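Local atomic coordinates of L-threonine-O-3-phosphate decarboxylase (Porphyromonas gingivalis, PDB entry 3FKD), a protein that probably binds pyridoxal 5'-phosphate and probably uses it as a lyase to decarboxylate L-threonine O-3-phosphate. Residues Phe80-Arg88 against Phe215-Ser223; Arg62-Ile70 against Ile178-Arg186. All blocks are in the same frame, centred on the assembly; numbering follows the deposited sequence.

Contact 1: Phe80-Arg88 against Phe215-Ser223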
ATOM      1  N   PHE A  80      -8.942   7.014  -0.526  1.00 18.14           N
ATOM      2  CA  PHE A  80      -9.350   8.417  -0.367  1.00 18.95           C
ATOM      3  C   PHE A  80      -8.429   9.312  -1.181  1.00 20.65           C
ATOM      4  O   PHE A  80      -8.865  10.249  -1.837  1.00 20.66           O
ATOM      5  CB  PHE A  80      -9.326   8.854   1.104  1.00 18.07           C
ATOM      6  CG  PHE A  80     -10.293   8.126   1.948  1.00 17.31           C
ATOM      7  CD1 PHE A  80     -11.612   7.987   1.540  1.00 17.64           C
ATOM      8  CD2 PHE A  80      -9.900   7.568   3.141  1.00 17.28           C
ATOM      9  CE1 PHE A  80     -12.496   7.306   2.298  1.00 17.72           C
ATOM     10  CE2 PHE A  80     -10.790   6.894   3.920  1.00 15.92           C
ATOM     11  CZ  PHE A  80     -12.083   6.761   3.502  1.00 18.03           C
ATOM     12  N   TYR A  81      -7.148   8.983  -1.099  1.00 20.01           N
ATOM     13  CA  TYR A  81      -6.090   9.585  -1.862  1.00 20.23           C
ATOM     14  C   TYR A  81      -6.199   9.301  -3.376  1.00 24.50           C
ATOM     15  O   TYR A  81      -5.990  10.196  -4.207  1.00 24.67           O
ATOM     16  CB  TYR A  81      -4.794   9.032  -1.308  1.00 19.30           C
ATOM     17  CG  TYR A  81      -4.361   9.714  -0.044  1.00 21.96           C
ATOM     18  CD1 TYR A  81      -3.593  10.888  -0.084  1.00 23.16           C
ATOM     19  CD2 TYR A  81      -4.736   9.228   1.191  1.00 20.77           C
ATOM     20  CE1 TYR A  81      -3.201  11.529   1.072  1.00 20.44           C
ATOM     21  CE2 TYR A  81      -4.321   9.849   2.350  1.00 21.20           C
ATOM     22  CZ  TYR A  81      -3.555  11.001   2.274  1.00 22.40           C
ATOM     23  OH  TYR A  81      -3.163  11.619   3.430  1.00 25.38           O
ATOM     24  N   GLN A  82      -6.493   8.057  -3.753  1.00 21.85           N
ATOM     25  CA  GLN A  82      -6.626   7.804  -5.167  1.00 23.32           C
ATOM     26  C   GLN A  82      -7.802   8.575  -5.783  1.00 24.17           C
ATOM     27  O   GLN A  82      -7.766   8.921  -6.969  1.00 25.00           O
ATOM     28  CB  GLN A  82      -6.732   6.312  -5.476  1.00 24.04           C
ATOM     29  CG  GLN A  82      -5.940   5.916  -6.734  1.00 23.61           C
ATOM     30  CD  GLN A  82      -6.369   4.583  -7.320  1.00 26.00           C
ATOM     31  OE1 GLN A  82      -6.332   3.546  -6.655  1.00 26.71           O
ATOM     32  NE2 GLN A  82      -6.778   4.605  -8.575  1.00 27.84           N
ATOM     33  N   ILE A  83      -8.849   8.806  -4.988  1.00 23.32           N
ATOM     34  CA  ILE A  83     -10.042   9.538  -5.439  1.00 23.02           C
ATOM     35  C   ILE A  83      -9.737  11.044  -5.574  1.00 22.78           C
ATOM     36  O   ILE A  83     -10.031  11.656  -6.597  1.00 23.98           O
ATOM     37  CB  ILE A  83     -11.228   9.338  -4.451  1.00 22.97           C
ATOM     38  CG1 ILE A  83     -11.774   7.894  -4.494  1.00 21.85           C
ATOM     39  CG2 ILE A  83     -12.343  10.348  -4.706  1.00 23.04           C
ATOM     40  CD1 ILE A  83     -12.958   7.692  -3.542  1.00 19.31           C
ATOM     41  N   ALA A  84      -9.158  11.616  -4.522  1.00 22.22           N
ATOM     42  CA  ALA A  84      -8.605  12.966  -4.521  1.00 23.25           C
ATOM     43  C   ALA A  84      -7.730  13.195  -5.734  1.00 25.38           C
ATOM     44  O   ALA A  84      -7.934  14.174  -6.443  1.00 25.50           O
ATOM     45  CB  ALA A  84      -7.802  13.211  -3.276  1.00 23.57           C
ATOM     46  N   GLN A  85      -6.783  12.278  -5.972  1.00 24.33           N
ATOM     47  CA  GLN A  85      -5.882  12.330  -7.129  1.00 24.22           C
ATOM     48  C   GLN A  85      -6.610  12.446  -8.464  1.00 25.55           C
ATOM     49  O   GLN A  85      -6.350  13.399  -9.263  1.00 25.55           O
ATOM     50  CB  GLN A  85      -4.896  11.152  -7.151  1.00 23.68           C
ATOM     51  CG  GLN A  85      -3.663  11.397  -8.005  1.00 25.93           C
ATOM     52  CD  GLN A  85      -2.737  10.178  -8.130  1.00 28.09           C
ATOM     53  OE1 GLN A  85      -3.016   9.106  -7.591  1.00 30.06           O
ATOM     54  NE2 GLN A  85      -1.643  10.340  -8.860  1.00 26.14           N
ATOM     55  N   ALA A  86      -7.512  11.499  -8.711  1.00 23.40           N
ATOM     56  CA  ALA A  86      -8.262  11.466  -9.965  1.00 25.05           C
ATOM     57  C   ALA A  86      -9.013  12.794 -10.248  1.00 29.17           C
ATOM     58  O   ALA A  86      -9.424  13.041 -11.381  1.00 28.85           O
ATOM     59  CB  ALA A  86      -9.227  10.292  -9.984  1.00 25.52           C
ATOM     60  N   PHE A  87      -9.212  13.624  -9.215  1.00 28.52           N
ATOM     61  CA  PHE A  87     -10.001  14.846  -9.355  1.00 28.13           C
ATOM     62  C   PHE A  87      -9.310  16.093  -8.779  1.00 29.58           C
ATOM     63  O   PHE A  87      -9.970  16.953  -8.168  1.00 30.47           O
ATOM     64  CB  PHE A  87     -11.417  14.631  -8.783  1.00 28.50           C
ATOM     65  CG  PHE A  87     -12.198  13.588  -9.529  1.00 28.23           C
ATOM     66  CD1 PHE A  87     -12.040  12.254  -9.241  1.00 25.14           C
ATOM     67  CD2 PHE A  87     -13.030  13.944 -10.578  1.00 29.57           C
ATOM     68  CE1 PHE A  87     -12.713  11.303  -9.957  1.00 26.90           C
ATOM     69  CE2 PHE A  87     -13.702  12.983 -11.304  1.00 29.05           C
ATOM     70  CZ  PHE A  87     -13.551  11.664 -10.984  1.00 27.98           C
ATOM     71  N   ARG A  88      -7.992  16.174  -9.007  1.00 27.65           N
ATOM     72  CA  ARG A  88      -7.121  17.270  -8.563  1.00 30.54           C
ATOM     73  C   ARG A  88      -7.709  18.674  -8.682  1.00 31.90           C
ATOM     74  O   ARG A  88      -7.481  19.536  -7.828  1.00 34.08           O
ATOM     75  CB  ARG A  88      -5.791  17.254  -9.320  1.00 30.85           C
ATOM     76  CG  ARG A  88      -5.028  18.564  -9.243  1.00 33.00           C
ATOM     77  CD  ARG A  88      -3.556  18.294  -9.442  1.00 40.68           C
ATOM     78  NE  ARG A  88      -2.666  19.412  -9.107  1.00 45.03           N
ATOM     79  CZ  ARG A  88      -1.426  19.544  -9.605  1.00 50.73           C
ATOM     80  NH1 ARG A  88      -0.955  18.642 -10.463  1.00 44.81           N
ATOM     81  NH2 ARG A  88      -0.648  20.574  -9.272  1.00 46.11           N
ATOM     82  N   PHE A 215     -17.261   7.104 -13.277  1.00 33.17           N
ATOM     83  CA  PHE A 215     -16.396   7.621 -12.246  1.00 31.16           C
ATOM     84  C   PHE A 215     -15.206   6.688 -12.093  1.00 31.96           C
ATOM     85  O   PHE A 215     -14.044   7.094 -12.193  1.00 31.01           O
ATOM     86  CB  PHE A 215     -17.156   7.777 -10.922  1.00 32.20           C
ATOM     87  CG  PHE A 215     -16.277   8.130  -9.745  1.00 28.59           C
ATOM     88  CD1 PHE A 215     -16.089   9.435  -9.382  1.00 28.06           C
ATOM     89  CD2 PHE A 215     -15.645   7.144  -9.018  1.00 27.76           C
ATOM     90  CE1 PHE A 215     -15.305   9.756  -8.320  1.00 28.40           C
ATOM     91  CE2 PHE A 215     -14.844   7.459  -7.965  1.00 27.46           C
ATOM     92  CZ  PHE A 215     -14.683   8.774  -7.606  1.00 28.75           C
HETATM   93  N   MSE A 216     -15.508   5.420 -11.860  1.00 33.07           N
HETATM   94  CA  MSE A 216     -14.474   4.420 -11.654  1.00 33.33           C
HETATM   95  C   MSE A 216     -13.267   4.485 -12.605  1.00 34.86           C
HETATM   96  O   MSE A 216     -12.157   4.136 -12.207  1.00 33.76           O
HETATM   97  CB  MSE A 216     -15.063   3.016 -11.693  1.00 34.69           C
HETATM   98  CG  MSE A 216     -14.076   2.028 -11.144  1.00 39.55           C
HETATM   99 SE   MSE A 216     -13.700   2.452  -9.265  1.00 58.45          SE
HETATM  100  CE  MSE A 216     -15.047   1.337  -8.504  1.00 32.20           C
ATOM    101  N   LYS A 217     -13.482   4.896 -13.855  1.00 35.17           N
ATOM    102  CA  LYS A 217     -12.388   4.944 -14.825  1.00 36.11           C
ATOM    103  C   LYS A 217     -11.549   6.228 -14.710  1.00 33.90           C
ATOM    104  O   LYS A 217     -10.378   6.224 -15.086  1.00 36.61           O
ATOM    105  CB  LYS A 217     -12.862   4.692 -16.274  1.00 38.15           C
ATOM    106  CG  LYS A 217     -13.001   3.191 -16.658  1.00 42.02           C
ATOM    107  CD  LYS A 217     -12.357   2.896 -18.043  1.00 46.18           C
ATOM    108  CE  LYS A 217     -13.108   1.829 -18.882  1.00 50.07           C
ATOM    109  NZ  LYS A 217     -13.163   2.223 -20.368  1.00 47.10           N
ATOM    110  N   ARG A 218     -12.113   7.315 -14.188  1.00 31.65           N
ATOM    111  CA  ARG A 218     -11.251   8.416 -13.816  1.00 29.60           C
ATOM    112  C   ARG A 218     -10.318   7.956 -12.706  1.00 29.49           C
ATOM    113  O   ARG A 218      -9.155   8.339 -12.676  1.00 28.81           O
ATOM    114  CB  ARG A 218     -12.016   9.654 -13.390  1.00 27.96           C
ATOM    115  CG  ARG A 218     -12.677  10.382 -14.523  1.00 30.66           C
ATOM    116  CD  ARG A 218     -11.700  11.199 -15.392  1.00 32.12           C
ATOM    117  NE  ARG A 218     -11.025  12.310 -14.712  1.00 30.55           N
ATOM    118  CZ  ARG A 218     -11.593  13.469 -14.368  1.00 32.93           C
ATOM    119  NH1 ARG A 218     -12.871  13.707 -14.627  1.00 34.51           N
ATOM    120  NH2 ARG A 218     -10.875  14.405 -13.767  1.00 31.36           N
ATOM    121  N   VAL A 219     -10.790   7.127 -11.785  1.00 29.73           N
ATOM    122  CA  VAL A 219      -9.862   6.741 -10.722  1.00 29.21           C
ATOM    123  C   VAL A 219      -8.895   5.642 -11.128  1.00 27.64           C
ATOM    124  O   VAL A 219      -7.754   5.646 -10.691  1.00 26.68           O
ATOM    125  CB  VAL A 219     -10.519   6.592  -9.289  1.00 29.03           C
ATOM    126  CG1 VAL A 219     -12.006   6.460  -9.375  1.00 29.48           C
ATOM    127  CG2 VAL A 219      -9.878   5.470  -8.473  1.00 27.40           C
ATOM    128  N   ALA A 220      -9.318   4.780 -12.048  1.00 30.41           N
ATOM    129  CA  ALA A 220      -8.504   3.637 -12.489  1.00 30.15           C
ATOM    130  C   ALA A 220      -7.255   4.130 -13.218  1.00 29.09           C
ATOM    131  O   ALA A 220      -6.214   3.462 -13.262  1.00 26.18           O
ATOM    132  CB  ALA A 220      -9.301   2.719 -13.362  1.00 27.79           C
ATOM    133  N   ALA A 221      -7.344   5.345 -13.732  1.00 29.93           N
ATOM    134  CA  ALA A 221      -6.262   5.892 -14.522  1.00 27.92           C
ATOM    135  C   ALA A 221      -4.992   6.117 -13.686  1.00 26.44           C
ATOM    136  O   ALA A 221      -3.892   6.280 -14.224  1.00 28.41           O
ATOM    137  CB  ALA A 221      -6.719   7.151 -15.211  1.00 26.34           C
ATOM    138  N   PHE A 222      -5.140   6.076 -12.376  1.00 25.77           N
ATOM    139  CA  PHE A 222      -3.988   6.162 -11.474  1.00 26.09           C
ATOM    140  C   PHE A 222      -3.720   4.908 -10.631  1.00 26.91           C
ATOM    141  O   PHE A 222      -3.045   5.018  -9.604  1.00 25.94           O
ATOM    142  CB  PHE A 222      -4.150   7.352 -10.531  1.00 26.77           C
ATOM    143  CG  PHE A 222      -4.251   8.659 -11.237  1.00 26.21           C
ATOM    144  CD1 PHE A 222      -3.109   9.414 -11.485  1.00 26.10           C
ATOM    145  CD2 PHE A 222      -5.487   9.134 -11.678  1.00 26.52           C
ATOM    146  CE1 PHE A 222      -3.192  10.636 -12.138  1.00 24.10           C
ATOM    147  CE2 PHE A 222      -5.583  10.361 -12.352  1.00 27.40           C
ATOM    148  CZ  PHE A 222      -4.428  11.111 -12.578  1.00 24.66           C
ATOM    149  N   SER A 223      -4.244   3.742 -11.054  1.00 25.60           N
ATOM    150  CA  SER A 223      -3.999   2.479 -10.357  1.00 24.33           C
ATOM    151  C   SER A 223      -2.611   1.974 -10.685  1.00 22.02           C
ATOM    152  O   SER A 223      -2.170   2.044 -11.832  1.00 21.13           O
ATOM    153  CB  SER A 223      -5.036   1.383 -10.714  1.00 24.50           C
ATOM    154  OG  SER A 223      -6.374   1.739 -10.369  1.00 26.11           O
TER
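A86 and V219 meet where the two helices cross, their CB atoms 4.0 Å apart; the axes of segments 80-86 and 215-220 approach to 8.7 Å at an angle of 97°. Aromatic rings extend this apolar centre. F215, with CG anti to its N (chi1 172°), swings its ring alongside that of F87; the two planes differ by only 7°, yet the rings are displaced so far that they hardly overlap, with CE1 of F87 3.4 Å from CE1 of F215, and the CG2 branch of I83 lies at the edge of the F215 ring. The F222 ring also packs against A86 and receives CG of Q85 on one face, 4.2 Å from its centroid, a CH-pi contact. Beyond this CG the chain of Q85 runs extended, and its NE2 bonds to Y109 of the second subunit.

R218 folds back: bends at chi2 and chi3 bring its guanidinium beside the F87 ring, CE2 of which lies over one guanidinium face. At the polar edge, Q82 sends NE2 to O of V219 (2.6 Å) and OG of S223 (3.4 Å), both weak bonds; the first is strongly bent, and the same carbonyl also accepts the backbone N of F222.

Helices 75-86 and 213-220 follow strands 70-73 and 207-210, antiparallel neighbours at one margin of the seven-stranded sheet; such helices packed on a mixed sheet are characteristic of the large domain of class I and II aminotransferases.

Contact 2: Arg62-Ile70 against Ile178-Arg186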
ATOM      1  N   ARG A  62     -20.960 -10.524  -4.449  1.00 30.05           N
ATOM      2  CA  ARG A  62     -21.485 -10.468  -3.104  1.00 29.94           C
ATOM      3  C   ARG A  62     -22.298  -9.180  -2.907  1.00 30.73           C
ATOM      4  O   ARG A  62     -23.301  -9.169  -2.214  1.00 31.33           O
ATOM      5  CB  ARG A  62     -20.324 -10.532  -2.109  1.00 30.36           C
ATOM      6  CG  ARG A  62     -20.744 -10.406  -0.648  1.00 34.11           C
ATOM      7  CD  ARG A  62     -21.145 -11.785  -0.090  1.00 40.86           C
ATOM      8  NE  ARG A  62     -21.714 -11.674   1.251  1.00 43.18           N
ATOM      9  CZ  ARG A  62     -22.945 -12.065   1.587  1.00 45.56           C
ATOM     10  NH1 ARG A  62     -23.746 -12.618   0.680  1.00 46.09           N
ATOM     11  NH2 ARG A  62     -23.369 -11.910   2.841  1.00 45.91           N
ATOM     12  N   ASN A  63     -21.839  -8.092  -3.522  1.00 30.25           N
ATOM     13  CA  ASN A  63     -22.444  -6.786  -3.361  1.00 29.00           C
ATOM     14  C   ASN A  63     -23.474  -6.431  -4.432  1.00 30.07           C
ATOM     15  O   ASN A  63     -23.914  -5.279  -4.507  1.00 28.90           O
ATOM     16  CB  ASN A  63     -21.345  -5.721  -3.279  1.00 29.48           C
ATOM     17  CG  ASN A  63     -20.512  -5.841  -1.999  1.00 29.08           C
ATOM     18  OD1 ASN A  63     -19.291  -5.644  -2.011  1.00 27.65           O
ATOM     19  ND2 ASN A  63     -21.174  -6.160  -0.891  1.00 27.99           N
ATOM     20  N   SER A  64     -23.853  -7.421  -5.251  1.00 30.24           N
ATOM     21  CA  SER A  64     -24.798  -7.220  -6.345  1.00 30.04           C
ATOM     22  C   SER A  64     -24.379  -6.134  -7.333  1.00 31.86           C
ATOM     23  O   SER A  64     -25.235  -5.433  -7.863  1.00 31.94           O
ATOM     24  CB  SER A  64     -26.174  -6.839  -5.804  1.00 33.35           C
ATOM     25  OG  SER A  64     -26.958  -7.968  -5.498  1.00 34.98           O
ATOM     26  N   VAL A  65     -23.082  -6.011  -7.599  1.00 30.15           N
ATOM     27  CA  VAL A  65     -22.580  -4.920  -8.411  1.00 31.73           C
ATOM     28  C   VAL A  65     -21.761  -5.507  -9.533  1.00 33.99           C
ATOM     29  O   VAL A  65     -21.382  -6.669  -9.476  1.00 35.70           O
ATOM     30  CB  VAL A  65     -21.736  -3.932  -7.566  1.00 30.92           C
ATOM     31  CG1 VAL A  65     -20.975  -2.992  -8.453  1.00 31.91           C
ATOM     32  CG2 VAL A  65     -22.640  -3.127  -6.663  1.00 29.47           C
ATOM     33  N   ASP A  66     -21.506  -4.728 -10.574  1.00 33.42           N
ATOM     34  CA  ASP A  66     -20.680  -5.221 -11.666  1.00 35.99           C
ATOM     35  C   ASP A  66     -19.205  -5.300 -11.301  1.00 34.96           C
ATOM     36  O   ASP A  66     -18.710  -4.568 -10.446  1.00 32.44           O
ATOM     37  CB  ASP A  66     -20.870  -4.362 -12.919  1.00 40.80           C
ATOM     38  CG  ASP A  66     -22.330  -4.339 -13.398  1.00 48.84           C
ATOM     39  OD1 ASP A  66     -23.144  -5.150 -12.893  1.00 47.09           O
ATOM     40  OD2 ASP A  66     -22.660  -3.518 -14.283  1.00 52.99           O
ATOM     41  N   ASN A  67     -18.511  -6.216 -11.962  1.00 36.68           N
ATOM     42  CA  ASN A  67     -17.073  -6.341 -11.841  1.00 34.77           C
ATOM     43  C   ASN A  67     -16.408  -4.978 -12.064  1.00 35.92           C
ATOM     44  O   ASN A  67     -15.421  -4.644 -11.407  1.00 34.44           O
ATOM     45  CB  ASN A  67     -16.587  -7.328 -12.888  1.00 33.82           C
ATOM     46  CG  ASN A  67     -15.414  -8.152 -12.418  1.00 38.65           C
ATOM     47  OD1 ASN A  67     -14.263  -7.704 -12.425  1.00 37.35           O
ATOM     48  ND2 ASN A  67     -15.704  -9.390 -12.009  1.00 40.93           N
ATOM     49  N   ASN A  68     -16.967  -4.223 -13.014  1.00 34.44           N
ATOM     50  CA  ASN A  68     -16.553  -2.879 -13.364  1.00 37.21           C
ATOM     51  C   ASN A  68     -16.636  -1.847 -12.229  1.00 36.87           C
ATOM     52  O   ASN A  68     -16.085  -0.743 -12.325  1.00 35.90           O
ATOM     53  CB  ASN A  68     -17.490  -2.362 -14.446  1.00 41.13           C
ATOM     54  CG  ASN A  68     -17.122  -2.840 -15.805  1.00 50.26           C
ATOM     55  OD1 ASN A  68     -15.941  -3.100 -16.094  1.00 54.04           O
ATOM     56  ND2 ASN A  68     -18.129  -2.958 -16.677  1.00 52.85           N
ATOM     57  N   ALA A  69     -17.390  -2.164 -11.191  1.00 33.69           N
ATOM     58  CA  ALA A  69     -17.699  -1.138 -10.213  1.00 33.25           C
ATOM     59  C   ALA A  69     -16.926  -1.297  -8.910  1.00 30.14           C
ATOM     60  O   ALA A  69     -17.138  -0.508  -7.992  1.00 30.17           O
ATOM     61  CB  ALA A  69     -19.214  -1.056  -9.959  1.00 29.05           C
ATOM     62  N   ILE A  70     -16.074  -2.321  -8.812  1.00 26.51           N
ATOM     63  CA  ILE A  70     -15.223  -2.462  -7.630  1.00 26.02           C
ATOM     64  C   ILE A  70     -13.757  -2.213  -7.955  1.00 25.52           C
ATOM     65  O   ILE A  70     -13.279  -2.453  -9.052  1.00 27.22           O
ATOM     66  CB  ILE A  70     -15.401  -3.820  -6.850  1.00 25.33           C
ATOM     67  CG1 ILE A  70     -16.594  -3.764  -5.895  1.00 27.65           C
ATOM     68  CG2 ILE A  70     -14.192  -4.122  -5.981  1.00 21.56           C
ATOM     69  CD1 ILE A  70     -17.952  -4.011  -6.514  1.00 30.97           C
ATOM     70  N   ILE A 178     -27.108   2.817   3.549  1.00 32.64           N
ATOM     71  CA  ILE A 178     -26.812   2.821   2.141  1.00 33.32           C
ATOM     72  C   ILE A 178     -25.911   1.602   1.878  1.00 32.50           C
ATOM     73  O   ILE A 178     -25.084   1.236   2.713  1.00 31.56           O
ATOM     74  CB  ILE A 178     -26.092   4.139   1.741  1.00 33.51           C
ATOM     75  CG1 ILE A 178     -27.075   5.304   1.711  1.00 34.01           C
ATOM     76  CG2 ILE A 178     -25.396   3.993   0.390  1.00 31.57           C
ATOM     77  CD1 ILE A 178     -27.886   5.401   0.416  1.00 35.11           C
ATOM     78  N   ARG A 179     -26.088   0.959   0.733  1.00 32.71           N
ATOM     79  CA  ARG A 179     -25.307  -0.236   0.423  1.00 33.41           C
ATOM     80  C   ARG A 179     -24.802  -0.163  -1.007  1.00 32.67           C
ATOM     81  O   ARG A 179     -25.207   0.733  -1.748  1.00 33.17           O
ATOM     82  CB  ARG A 179     -26.126  -1.498   0.684  1.00 33.83           C
ATOM     83  CG  ARG A 179     -27.559  -1.405   0.289  1.00 35.66           C
ATOM     84  CD  ARG A 179     -28.473  -2.220   1.227  1.00 39.16           C
ATOM     85  NE  ARG A 179     -29.876  -2.032   0.843  1.00 39.84           N
ATOM     86  CZ  ARG A 179     -30.814  -1.514   1.624  1.00 40.96           C
ATOM     87  NH1 ARG A 179     -30.527  -1.160   2.862  1.00 43.84           N
ATOM     88  NH2 ARG A 179     -32.046  -1.373   1.170  1.00 45.42           N
ATOM     89  N   PRO A 180     -23.898  -1.081  -1.400  1.00 32.22           N
ATOM     90  CA  PRO A 180     -23.219  -0.944  -2.711  1.00 31.00           C
ATOM     91  C   PRO A 180     -24.185  -0.830  -3.906  1.00 31.30           C
ATOM     92  O   PRO A 180     -23.935  -0.087  -4.869  1.00 30.20           O
ATOM     93  CB  PRO A 180     -22.375  -2.219  -2.813  1.00 27.14           C
ATOM     94  CG  PRO A 180     -22.171  -2.659  -1.399  1.00 30.28           C
ATOM     95  CD  PRO A 180     -23.412  -2.244  -0.635  1.00 28.78           C
ATOM     96  N   ALA A 181     -25.300  -1.545  -3.819  1.00 32.46           N
ATOM     97  CA  ALA A 181     -26.269  -1.581  -4.919  1.00 36.32           C
ATOM     98  C   ALA A 181     -27.064  -0.265  -5.096  1.00 34.45           C
ATOM     99  O   ALA A 181     -27.902  -0.152  -5.985  1.00 33.58           O
ATOM    100  CB  ALA A 181     -27.214  -2.808  -4.769  1.00 32.66           C
ATOM    101  N   ASP A 182     -26.788   0.724  -4.247  1.00 33.64           N
ATOM    102  CA  ASP A 182     -27.311   2.075  -4.463  1.00 32.72           C
ATOM    103  C   ASP A 182     -26.663   2.876  -5.605  1.00 34.98           C
ATOM    104  O   ASP A 182     -27.241   3.856  -6.046  1.00 36.66           O
ATOM    105  CB  ASP A 182     -27.293   2.882  -3.169  1.00 34.03           C
ATOM    106  CG  ASP A 182     -28.263   2.329  -2.129  1.00 35.76           C
ATOM    107  OD1 ASP A 182     -29.389   1.955  -2.527  1.00 35.61           O
ATOM    108  OD2 ASP A 182     -27.892   2.241  -0.929  1.00 34.72           O
ATOM    109  N   ILE A 183     -25.492   2.460  -6.102  1.00 34.93           N
ATOM    110  CA  ILE A 183     -24.842   3.183  -7.196  1.00 35.86           C
ATOM    111  C   ILE A 183     -25.678   3.133  -8.461  1.00 35.76           C
ATOM    112  O   ILE A 183     -25.430   3.858  -9.414  1.00 34.98           O
ATOM    113  CB  ILE A 183     -23.454   2.608  -7.532  1.00 35.40           C
ATOM    114  CG1 ILE A 183     -23.583   1.144  -7.954  1.00 36.62           C
ATOM    115  CG2 ILE A 183     -22.509   2.731  -6.352  1.00 32.98           C
ATOM    116  CD1 ILE A 183     -22.298   0.543  -8.538  1.00 33.44           C
ATOM    117  N   LYS A 184     -26.680   2.261  -8.452  1.00 38.27           N
ATOM    118  CA  LYS A 184     -27.431   1.929  -9.659  1.00 39.84           C
ATOM    119  C   LYS A 184     -28.438   3.002 -10.067  1.00 40.39           C
ATOM    120  O   LYS A 184     -29.379   3.295  -9.320  1.00 39.68           O
ATOM    121  CB  LYS A 184     -28.125   0.582  -9.496  1.00 37.22           C
ATOM    122  CG  LYS A 184     -27.154  -0.553  -9.278  1.00 36.58           C
ATOM    123  CD  LYS A 184     -27.847  -1.916  -9.322  1.00 33.33           C
ATOM    124  CE  LYS A 184     -26.827  -3.010  -9.269  1.00 32.51           C
ATOM    125  NZ  LYS A 184     -27.369  -4.166  -8.527  1.00 35.88           N
ATOM    126  N   GLY A 185     -28.233   3.562 -11.263  1.00 36.02           N
ATOM    127  CA  GLY A 185     -29.079   4.615 -11.781  1.00 37.14           C
ATOM    128  C   GLY A 185     -28.785   5.893 -11.033  1.00 41.25           C
ATOM    129  O   GLY A 185     -29.648   6.745 -10.842  1.00 43.36           O
ATOM    130  N   ARG A 186     -27.536   6.012 -10.600  1.00 43.56           N
ATOM    131  CA  ARG A 186     -27.098   7.094  -9.736  1.00 39.43           C
ATOM    132  C   ARG A 186     -25.619   7.216 -10.002  1.00 40.31           C
ATOM    133  O   ARG A 186     -24.875   6.245  -9.903  1.00 39.69           O
ATOM    134  CB  ARG A 186     -27.340   6.733  -8.273  1.00 37.85           C
ATOM    135  CG  ARG A 186     -27.441   7.923  -7.366  1.00 42.37           C
ATOM    136  CD  ARG A 186     -27.549   7.490  -5.889  1.00 42.16           C
ATOM    137  NE  ARG A 186     -28.465   6.375  -5.698  1.00 36.06           N
ATOM    138  CZ  ARG A 186     -29.766   6.516  -5.525  1.00 36.55           C
ATOM    139  NH1 ARG A 186     -30.525   5.450  -5.363  1.00 40.65           N
ATOM    140  NH2 ARG A 186     -30.302   7.722  -5.527  1.00 37.73           N
TER
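V65 and I183 provide the apolar part of this loop-to-loop contact, reaching toward each other tip to tip with CG1 of V65 3.8 Å from CD1 of I183. The isoleucine holds CG1 between its backbone N and carbonyl carbon (chi1 60°) and extends from there, so that CD1 also reaches the methyl of A69. The other valine branch, CG2, rests on P180, 4.0 Å from its CB. The proline ring in turn packs beside N63, its CG 3.6 Å from the carboxamide carbon CG of the asparagine.

The polar link across the segments is one short bond: NZ of K184 lies 2.6 Å from O of S64, with a C=O...N angle of 167° that puts the ammonium almost straight ahead of the carbonyl rather than toward either lone pair. S64, at positive phi, is the C-prime residue of the Schellman motif ending helix 53-62, and a cation here would be favourably placed near the negative end of the helix dipole.

Bonds within 178-186 set the shape of the partner loop. D182 OD2 accepts N of R179 at 2.8 Å, on the anti side and out of the carboxylate plane, and is also in a salt bridge with R148. NE of R186 bonds to O of D182 at 2.8 Å, close to the guanidinium plane.

P180 and I183 also touch strands 189-194 and 207-210, respectively. What results is a Schellman-capped helix end packed against a short 3-10 segment, joining two connecting loops beside the seven-stranded sheet of an aminotransferase-like fold.

In the fold
From the N terminus, residues 62-70 come first and lead through strand 70-73 into helix 75-86, which carries 80-88; much later 178-186 returns to close contact 2 across 107 intervening residues, and 215-223 then closes contact 1 across 126. The two closures therefore cross. Contact 2 ties the connection between helix 53-62 and strand 70-73 to the loop entering strand 189-194, whereas contact 1 joins the helices that follow strands 70-73 and 207-210. Their centres lie about 18 Å apart, yet they meet directly: selenomethionine M216 packs on the backbone of N68. Together they bind one margin of the seven-stranded sheet.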